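Local coordinates for protein CysE, serine acetyltransferase (Brucella abortus, PDB 4HZC) that probably catalyses transfer of an acetyl group from acetyl-coenzyme A to L-serine, giving O-acetylserine, the first step of cysteine biosynthesis from serine, at residues Glu61-Pro66 with Tyr140-Arg145; His89-Asp94 with Ala120-Arg125. All coordinates share one frame; numbering follows the deposited sequence.

Contact 1 of 2, residues Glu61-Pro66 with Tyr140-Arg145. With MG (magnesium ion), chain O.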
ATOM      1  N   GLU A  61       3.532  10.236  -8.050  1.00 17.40           N
ATOM      2  CA  GLU A  61       3.951   9.007  -7.354  1.00 18.25           C
ATOM      3  C   GLU A  61       4.744   9.303  -6.085  1.00 16.60           C
ATOM      4  O   GLU A  61       4.548   8.632  -5.126  1.00 17.29           O
ATOM      5  CB  GLU A  61       4.847   8.124  -8.286  1.00 16.93           C
ATOM      6  CG  GLU A  61       4.063   7.627  -9.506  1.00 20.46           C
ATOM      7  CD  GLU A  61       2.872   6.798  -9.086  1.00 25.18           C
ATOM      8  OE1 GLU A  61       3.075   5.842  -8.300  1.00 29.54           O
ATOM      9  OE2 GLU A  61       1.712   7.178  -9.437  1.00 22.63           O
ATOM     10  N   ARG A  62       5.568  10.362  -6.058  1.00 16.42           N
ATOM     11  CA  ARG A  62       6.349  10.677  -4.821  1.00 16.47           C
ATOM     12  C   ARG A  62       5.395  11.233  -3.790  1.00 18.90           C
ATOM     13  O   ARG A  62       5.549  11.002  -2.597  1.00 18.35           O
ATOM     14  CB  ARG A  62       7.433  11.705  -5.125  1.00 15.20           C
ATOM     15  CG  ARG A  62       8.462  11.167  -6.193  1.00 14.81           C
ATOM     16  CD  ARG A  62       9.800  11.916  -6.011  1.00 17.98           C
ATOM     17  NE  ARG A  62      10.575  11.446  -4.854  1.00 17.11           N
ATOM     18  CZ  ARG A  62      11.741  11.933  -4.443  1.00 18.25           C
ATOM     19  NH1 ARG A  62      12.334  12.939  -5.096  1.00 17.63           N
ATOM     20  NH2 ARG A  62      12.338  11.408  -3.358  1.00 17.24           N
ATOM     21  N   LEU A  63       4.474  12.072  -4.253  1.00 16.63           N
ATOM     22  CA  LEU A  63       3.541  12.735  -3.308  1.00 17.91           C
ATOM     23  C   LEU A  63       2.319  11.873  -2.935  1.00 16.63           C
ATOM     24  O   LEU A  63       1.637  12.156  -1.944  1.00 15.92           O
ATOM     25  CB  LEU A  63       3.087  14.097  -3.888  1.00 19.43           C
ATOM     26  CG  LEU A  63       4.158  15.203  -4.043  1.00 20.88           C
ATOM     27  CD1 LEU A  63       3.562  16.372  -4.704  1.00 25.22           C
ATOM     28  CD2 LEU A  63       4.799  15.516  -2.673  1.00 23.85           C
ATOM     29  N   GLY A  64       2.000  10.869  -3.756  1.00 18.17           N
ATOM     30  CA  GLY A  64       0.822  10.006  -3.532  1.00 16.98           C
ATOM     31  C   GLY A  64       0.839   9.388  -2.096  1.00 20.63           C
ATOM     32  O   GLY A  64       1.898   9.007  -1.542  1.00 19.50           O
ATOM     33  N   HIS A  65      -0.358   9.245  -1.533  1.00 18.04           N
ATOM     34  CA  HIS A  65      -0.556   8.690  -0.145  1.00 19.68           C
ATOM     35  C   HIS A  65      -1.957   8.111  -0.069  1.00 21.57           C
ATOM     36  O   HIS A  65      -2.835   8.494  -0.836  1.00 23.35           O
ATOM     37  CB  HIS A  65      -0.370   9.838   0.868  1.00 19.43           C
ATOM     38  CG  HIS A  65      -0.248   9.408   2.293  1.00 20.88           C
ATOM     39  ND1 HIS A  65      -1.322   9.307   3.103  1.00 23.52           N
ATOM     40  CD2 HIS A  65       0.878   9.065   3.071  1.00 24.22           C
ATOM     41  CE1 HIS A  65      -0.928   8.887   4.328  1.00 22.32           C
ATOM     42  NE2 HIS A  65       0.421   8.777   4.325  1.00 24.63           N
ATOM     43  N   PRO A  66      -2.189   7.145   0.821  1.00 21.25           N
ATOM     44  CA  PRO A  66      -3.597   6.749   1.097  1.00 24.55           C
ATOM     45  C   PRO A  66      -4.580   7.920   1.385  1.00 24.20           C
ATOM     46  O   PRO A  66      -5.768   7.852   1.007  1.00 21.10           O
ATOM     47  CB  PRO A  66      -3.444   5.921   2.355  1.00 24.14           C
ATOM     48  CG  PRO A  66      -2.118   5.308   2.192  1.00 26.12           C
ATOM     49  CD  PRO A  66      -1.216   6.323   1.583  1.00 21.61           C
ATOM     50  N   TYR A 140      -3.052  23.677   0.054  1.00 23.80           N
ATOM     51  CA  TYR A 140      -2.425  23.434   1.373  1.00 21.65           C
ATOM     52  C   TYR A 140      -2.026  22.003   1.561  1.00 22.72           C
ATOM     53  O   TYR A 140      -0.994  21.713   2.187  1.00 22.75           O
ATOM     54  CB  TYR A 140      -3.373  23.777   2.526  1.00 27.45           C
ATOM     55  CG  TYR A 140      -3.716  25.227   2.628  1.00 33.47           C
ATOM     56  CD1 TYR A 140      -2.744  26.212   2.371  1.00 32.56           C
ATOM     57  CD2 TYR A 140      -5.002  25.639   3.023  1.00 35.09           C
ATOM     58  CE1 TYR A 140      -3.060  27.559   2.475  1.00 33.87           C
ATOM     59  CE2 TYR A 140      -5.319  26.985   3.146  1.00 37.74           C
ATOM     60  CZ  TYR A 140      -4.358  27.932   2.860  1.00 34.18           C
ATOM     61  OH  TYR A 140      -4.662  29.246   2.958  1.00 33.46           O
ATOM     62  N   TYR A 141      -2.844  21.088   1.070  1.00 19.92           N
ATOM     63  CA  TYR A 141      -2.462  19.692   1.152  1.00 23.08           C
ATOM     64  C   TYR A 141      -1.158  19.440   0.405  1.00 18.00           C
ATOM     65  O   TYR A 141      -0.288  18.773   0.891  1.00 19.92           O
ATOM     66  CB  TYR A 141      -3.556  18.782   0.596  1.00 19.04           C
ATOM     67  CG  TYR A 141      -3.112  17.352   0.642  1.00 19.70           C
ATOM     68  CD1 TYR A 141      -3.173  16.658   1.848  1.00 22.48           C
ATOM     69  CD2 TYR A 141      -2.580  16.674  -0.515  1.00 18.11           C
ATOM     70  CE1 TYR A 141      -2.738  15.347   1.914  1.00 21.17           C
ATOM     71  CE2 TYR A 141      -2.198  15.351  -0.426  1.00 17.64           C
ATOM     72  CZ  TYR A 141      -2.238  14.729   0.832  1.00 18.27           C
ATOM     73  OH  TYR A 141      -1.816  13.397   0.990  1.00 18.85           O
ATOM     74  N   LEU A 142      -1.066  19.895  -0.843  1.00 18.41           N
ATOM     75  CA  LEU A 142       0.212  19.830  -1.581  1.00 18.27           C
ATOM     76  C   LEU A 142       1.365  20.486  -0.825  1.00 21.15           C
ATOM     77  O   LEU A 142       2.471  19.934  -0.760  1.00 23.27           O
ATOM     78  CB  LEU A 142       0.090  20.495  -2.987  1.00 20.07           C
ATOM     79  CG  LEU A 142      -0.698  19.694  -4.014  1.00 19.60           C
ATOM     80  CD1 LEU A 142      -0.931  20.512  -5.272  1.00 17.35           C
ATOM     81  CD2 LEU A 142      -0.006  18.401  -4.366  1.00 19.33           C
ATOM     82  N   GLN A 143       1.144  21.671  -0.282  1.00 20.53           N
ATOM     83  CA  GLN A 143       2.162  22.351   0.523  1.00 21.66           C
ATOM     84  C   GLN A 143       2.603  21.504   1.707  1.00 19.86           C
ATOM     85  O   GLN A 143       3.788  21.316   1.935  1.00 18.70           O
ATOM     86  CB  GLN A 143       1.695  23.710   1.027  1.00 21.18           C
ATOM     87  CG  GLN A 143       2.621  24.359   2.050  1.00 21.70           C
ATOM     88  CD  GLN A 143       2.055  25.612   2.713  1.00 22.48           C
ATOM     89  OE1 GLN A 143       0.843  25.812   2.783  1.00 25.65           O
ATOM     90  NE2 GLN A 143       2.935  26.439   3.255  1.00 22.92           N
ATOM     91  N   SER A 144       1.625  20.934   2.392  1.00 20.85           N
ATOM     92  CA  SER A 144       1.877  20.032   3.534  1.00 22.10           C
ATOM     93  C   SER A 144       2.609  18.777   3.139  1.00 20.54           C
ATOM     94  O   SER A 144       3.482  18.323   3.831  1.00 18.74           O
ATOM     95  CB  SER A 144       0.549  19.631   4.205  1.00 23.91           C
ATOM     96  OG  SER A 144       0.783  18.710   5.256  1.00 20.92           O
ATOM     97  N   ARG A 145       2.211  18.174   2.019  1.00 21.93           N
ATOM     98  CA  ARG A 145       2.884  16.967   1.549  1.00 20.95           C
ATOM     99  C   ARG A 145       4.317  17.233   1.054  1.00 22.18           C
ATOM    100  O   ARG A 145       5.279  16.429   1.298  1.00 19.28           O
ATOM    101  CB  ARG A 145       1.955  16.315   0.518  1.00 26.24           C
ATOM    102  CG  ARG A 145       2.221  14.919   0.103  1.00 28.12           C
ATOM    103  CD  ARG A 145       1.969  13.853   1.155  1.00 24.90           C
ATOM    104  NE  ARG A 145       2.522  12.593   0.596  1.00 27.73           N
ATOM    105  CZ  ARG A 145       3.147  11.662   1.309  1.00 29.29           C
ATOM    106  NH1 ARG A 145       3.355  11.836   2.638  1.00 26.28           N
ATOM    107  NH2 ARG A 145       3.575  10.565   0.686  1.00 31.44           N
TER
HETATM  108 MG    MG O 303       4.997   4.165  -8.260  1.00 44.26          MG
HETATM  109  O   HOH W   1      -0.965  12.491  -1.282  1.00 17.13           O
HETATM  110  O   HOH W   2       3.521   2.483  -8.985  1.00 34.65           O
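At the C-terminal end of helix 51-63, in the helical N-terminal domain of this serine acetyltransferase, Arg145 of helix 136-149 reaches across to the main-chain carbonyls of Leu63 and Gly64. The principal bond runs from Arg145 NE to Leu63 O, 2.7 Å long and nearly straight at 160°; the oxygen lies close to the guanidinium plane, whereas the nitrogen stands above the plane of the carbonyl. A weak second bond joins Arg145 NH2 to Gly64 O at 3.2 Å. Since Gly64 is the first residue to leave helical backbone angles, the arginine meets the chain just where the helix ends; the last carbonyls of a helix generally lack partners within it, and the helix dipole would be expected to favour a positive group there. The bend of the arginine at chi2 turns the chain alongside Leu63, whose CD2 packs on Arg145 CG at 3.8 Å while the two side chains run in opposite directions. Leu63 O is gripped a second time by a water, which donates to it at 2.7 Å and accepts from Tyr141 OH; the water sits in the plane of the tyrosine ring, at its edge. His65, with CG anti to its backbone N (chi1 -168°), brings CD2 over one face of the guanidinium, 3.7 Å from Arg145 NH1; the two planes are 62° apart, and ND1 of the ring is hydrogen-bonded to Asp67 N. Apart from these polar contacts, Leu63 CD1 meets Leu142 CD2 at 4.1 Å, the two leucines crossing at about a right angle and both touching Leu73. Two residues before Leu63, Glu61 OE1 binds a magnesium ion at 2.5 Å, together with a water and Asp67 of a neighbouring subunit.

Contact 2 of 2, residues His89-Asp94 with Ala120-Arg125; sequences HVLRVD and AIQTHR
Ile121 of helix 116-132 is the first residue of its segment to touch helix 87-101, its CG2 methyl lying 3.6 Å from Asp94 OD2. Gln122 follows, its chain folded at chi2, which sets the amide between Leu91 and Asp94. The CD1 methyl of Leu91 packs on Gln122 CD at 4.1 Å, the two side chains crossing at about a right angle. From the amide, NE2 donates to Asp94 OD2 over 2.9 Å in an almost straight bond (169°), arriving on the anti side of the oxygen and somewhat out of the carboxylate plane; OE1 accepts from Trp87 NE1, so both ends of the amide are held and its orientation is fixed. These are neighbouring, nearly antiparallel helices of the all-helical N-terminal domain, with segment axes 11.4 Å apart at an angle of 162°, and the buried side chain of Asp94 meets Gln122 and Arg125 between them. One turn on, Arg125 extends from CG to NE and turns its guanidinium side-on to the same oxygen. Arg125 NH2 makes the shorter arm of this salt bridge, 2.8 Å to the syn lone pair of Asp94 OD2, and Arg125 NE, the third N-H on this oxygen, the longer, 3.2 Å, meeting OD2 nearly along its C-O axis. The carboxylate and guanidinium planes are only 21° apart. Over one face of the guanidinium lies Val90 CG1, 3.4 Å from Arg125 NE. Asp94 OD1 accepts from Leu164 N; Arg125 NH1 and NH2 continue to Leu160 O and Gly161 O, connecting the helix pair to the first turn of the left-handed beta-helix.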
ATOM      1  N   HIS A  89       6.951  25.412 -21.319  1.00 24.48           N
ATOM      2  CA  HIS A  89       8.264  26.059 -21.491  1.00 27.73           C
ATOM      3  C   HIS A  89       8.932  26.221 -20.149  1.00 25.56           C
ATOM      4  O   HIS A  89      10.111  25.947 -20.022  1.00 21.68           O
ATOM      5  CB  HIS A  89       8.123  27.409 -22.190  1.00 29.37           C
ATOM      6  CG  HIS A  89       9.396  28.255 -22.162  1.00 28.23           C
ATOM      7  ND1 HIS A  89      10.450  27.970 -22.907  1.00 27.88           N
ATOM      8  CD2 HIS A  89       9.721  29.385 -21.431  1.00 29.36           C
ATOM      9  CE1 HIS A  89      11.421  28.860 -22.683  1.00 29.96           C
ATOM     10  NE2 HIS A  89      10.972  29.739 -21.784  1.00 32.43           N
ATOM     11  N   VAL A  90       8.170  26.709 -19.152  1.00 23.88           N
ATOM     12  CA  VAL A  90       8.750  26.922 -17.796  1.00 21.80           C
ATOM     13  C   VAL A  90       9.484  25.640 -17.282  1.00 24.10           C
ATOM     14  O   VAL A  90      10.601  25.708 -16.747  1.00 23.55           O
ATOM     15  CB  VAL A  90       7.720  27.399 -16.799  1.00 21.58           C
ATOM     16  CG1 VAL A  90       8.318  27.498 -15.355  1.00 20.94           C
ATOM     17  CG2 VAL A  90       7.242  28.763 -17.167  1.00 24.25           C
ATOM     18  N   LEU A  91       8.829  24.487 -17.451  1.00 23.43           N
ATOM     19  CA  LEU A  91       9.327  23.184 -17.058  1.00 24.45           C
ATOM     20  C   LEU A  91      10.676  22.894 -17.705  1.00 23.66           C
ATOM     21  O   LEU A  91      11.643  22.470 -17.055  1.00 22.43           O
ATOM     22  CB  LEU A  91       8.315  22.100 -17.501  1.00 23.31           C
ATOM     23  CG  LEU A  91       8.819  20.667 -17.430  1.00 26.00           C
ATOM     24  CD1 LEU A  91       8.899  20.367 -15.908  1.00 28.61           C
ATOM     25  CD2 LEU A  91       7.860  19.676 -18.076  1.00 30.80           C
ATOM     26  N   ARG A  92      10.763  23.135 -19.006  1.00 24.89           N
ATOM     27  CA  ARG A  92      12.009  22.866 -19.726  1.00 21.93           C
ATOM     28  C   ARG A  92      13.166  23.712 -19.337  1.00 21.66           C
ATOM     29  O   ARG A  92      14.306  23.216 -19.196  1.00 22.83           O
ATOM     30  CB  ARG A  92      11.751  22.905 -21.264  1.00 23.66           C
ATOM     31  CG  ARG A  92      11.029  21.622 -21.702  1.00 26.09           C
ATOM     32  CD  ARG A  92      10.594  21.700 -23.184  1.00 28.90           C
ATOM     33  NE  ARG A  92       9.887  20.500 -23.634  1.00 24.54           N
ATOM     34  CZ  ARG A  92       8.622  20.189 -23.309  1.00 25.41           C
ATOM     35  NH1 ARG A  92       7.912  20.959 -22.505  1.00 24.11           N
ATOM     36  NH2 ARG A  92       8.052  19.078 -23.776  1.00 27.39           N
ATOM     37  N   VAL A  93      12.912  24.993 -19.127  1.00 22.36           N
ATOM     38  CA  VAL A  93      14.013  25.835 -18.676  1.00 24.16           C
ATOM     39  C   VAL A  93      14.431  25.481 -17.227  1.00 24.37           C
ATOM     40  O   VAL A  93      15.601  25.660 -16.873  1.00 24.58           O
ATOM     41  CB  VAL A  93      13.760  27.353 -18.775  1.00 23.54           C
ATOM     42  CG1 VAL A  93      13.634  27.726 -20.255  1.00 33.58           C
ATOM     43  CG2 VAL A  93      12.527  27.755 -18.062  1.00 23.90           C
ATOM     44  N   ASP A  94      13.478  24.984 -16.428  1.00 22.70           N
ATOM     45  CA  ASP A  94      13.821  24.492 -15.051  1.00 20.79           C
ATOM     46  C   ASP A  94      14.755  23.270 -15.147  1.00 20.58           C
ATOM     47  O   ASP A  94      15.724  23.158 -14.383  1.00 21.30           O
ATOM     48  CB  ASP A  94      12.529  24.147 -14.281  1.00 20.42           C
ATOM     49  CG  ASP A  94      11.816  25.394 -13.728  1.00 25.38           C
ATOM     50  OD1 ASP A  94      12.462  26.477 -13.751  1.00 23.17           O
ATOM     51  OD2 ASP A  94      10.638  25.320 -13.232  1.00 21.99           O
ATOM     52  N   ALA A 120       9.869  19.672  -5.972  1.00 18.62           N
ATOM     53  CA  ALA A 120       9.223  20.703  -5.151  1.00 17.94           C
ATOM     54  C   ALA A 120       8.798  21.946  -5.960  1.00 20.10           C
ATOM     55  O   ALA A 120       7.757  22.502  -5.729  1.00 19.43           O
ATOM     56  CB  ALA A 120      10.149  21.116  -4.003  1.00 17.84           C
ATOM     57  N   ILE A 121       9.660  22.406  -6.858  1.00 19.14           N
ATOM     58  CA  ILE A 121       9.336  23.531  -7.728  1.00 20.47           C
ATOM     59  C   ILE A 121       8.046  23.298  -8.471  1.00 21.43           C
ATOM     60  O   ILE A 121       7.122  24.138  -8.350  1.00 19.01           O
ATOM     61  CB  ILE A 121      10.478  23.859  -8.720  1.00 18.40           C
ATOM     62  CG1 ILE A 121      11.702  24.366  -7.937  1.00 20.38           C
ATOM     63  CG2 ILE A 121       9.974  24.910  -9.725  1.00 20.60           C
ATOM     64  CD1 ILE A 121      13.061  24.368  -8.704  1.00 18.75           C
ATOM     65  N   GLN A 122       7.977  22.198  -9.246  1.00 19.78           N
ATOM     66  CA  GLN A 122       6.759  21.910 -10.031  1.00 19.08           C
ATOM     67  C   GLN A 122       5.524  21.594  -9.161  1.00 20.23           C
ATOM     68  O   GLN A 122       4.400  21.866  -9.540  1.00 20.55           O
ATOM     69  CB  GLN A 122       7.008  20.816 -11.027  1.00 20.64           C
ATOM     70  CG  GLN A 122       8.346  20.912 -11.783  1.00 20.96           C
ATOM     71  CD  GLN A 122       8.632  22.345 -12.295  1.00 19.75           C
ATOM     72  OE1 GLN A 122       7.714  23.097 -12.654  1.00 25.23           O
ATOM     73  NE2 GLN A 122       9.879  22.672 -12.418  1.00 19.03           N
ATOM     74  N   THR A 123       5.748  21.050  -7.982  1.00 19.98           N
ATOM     75  CA  THR A 123       4.679  20.894  -7.008  1.00 20.35           C
ATOM     76  C   THR A 123       4.125  22.260  -6.635  1.00 20.00           C
ATOM     77  O   THR A 123       2.901  22.440  -6.612  1.00 18.59           O
ATOM     78  CB  THR A 123       5.191  20.152  -5.765  1.00 19.28           C
ATOM     79  OG1 THR A 123       5.547  18.827  -6.155  1.00 19.04           O
ATOM     80  CG2 THR A 123       4.049  20.063  -4.730  1.00 17.66           C
ATOM     81  N   HIS A 124       5.012  23.226  -6.353  1.00 17.20           N
ATOM     82  CA  HIS A 124       4.565  24.558  -6.009  1.00 19.28           C
ATOM     83  C   HIS A 124       3.772  25.209  -7.127  1.00 19.18           C
ATOM     84  O   HIS A 124       2.709  25.845  -6.905  1.00 19.11           O
ATOM     85  CB  HIS A 124       5.737  25.484  -5.609  1.00 19.23           C
ATOM     86  CG  HIS A 124       5.318  26.910  -5.515  1.00 19.13           C
ATOM     87  ND1 HIS A 124       4.459  27.353  -4.562  1.00 22.49           N
ATOM     88  CD2 HIS A 124       5.493  27.961  -6.398  1.00 20.80           C
ATOM     89  CE1 HIS A 124       4.164  28.649  -4.795  1.00 23.35           C
ATOM     90  NE2 HIS A 124       4.809  29.022  -5.921  1.00 21.33           N
ATOM     91  N   ARG A 125       4.277  25.055  -8.353  1.00 18.26           N
ATOM     92  CA  ARG A 125       3.537  25.644  -9.499  1.00 20.00           C
ATOM     93  C   ARG A 125       2.113  25.125  -9.555  1.00 20.57           C
ATOM     94  O   ARG A 125       1.176  25.888  -9.865  1.00 21.05           O
ATOM     95  CB  ARG A 125       4.261  25.354 -10.806  1.00 17.90           C
ATOM     96  CG  ARG A 125       5.711  25.906 -10.807  1.00 21.15           C
ATOM     97  CD  ARG A 125       6.288  26.088 -12.233  1.00 20.00           C
ATOM     98  NE  ARG A 125       7.747  26.329 -12.198  1.00 20.85           N
ATOM     99  CZ  ARG A 125       8.309  27.491 -11.887  1.00 21.53           C
ATOM    100  NH1 ARG A 125       7.568  28.586 -11.591  1.00 23.44           N
ATOM    101  NH2 ARG A 125       9.625  27.609 -11.902  1.00 25.31           N
TER

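How the contacts relate
From the N terminus the chain first reaches segment 61-66, at the end of helix 51-63, then passes through helix 70-83 into helix 87-101, which carries 89-94. Contact 2 closes the shorter loop, 25 residues containing helix 109-114, when helix 116-132 comes back antiparallel. Helix 136-149 follows and closes contact 1, so the smaller loop sits wholly within the larger one and the two do not cross. Their centres are about 17 Å apart, yet Leu63 CD1 packs against Thr123 OG1 at 3.5 Å, so helix 116-132, which carries one side of contact 2, also packs on contact 1. Contact 2 is tied to the start of the beta-helix, whereas contact 1 also borders neighbouring subunits.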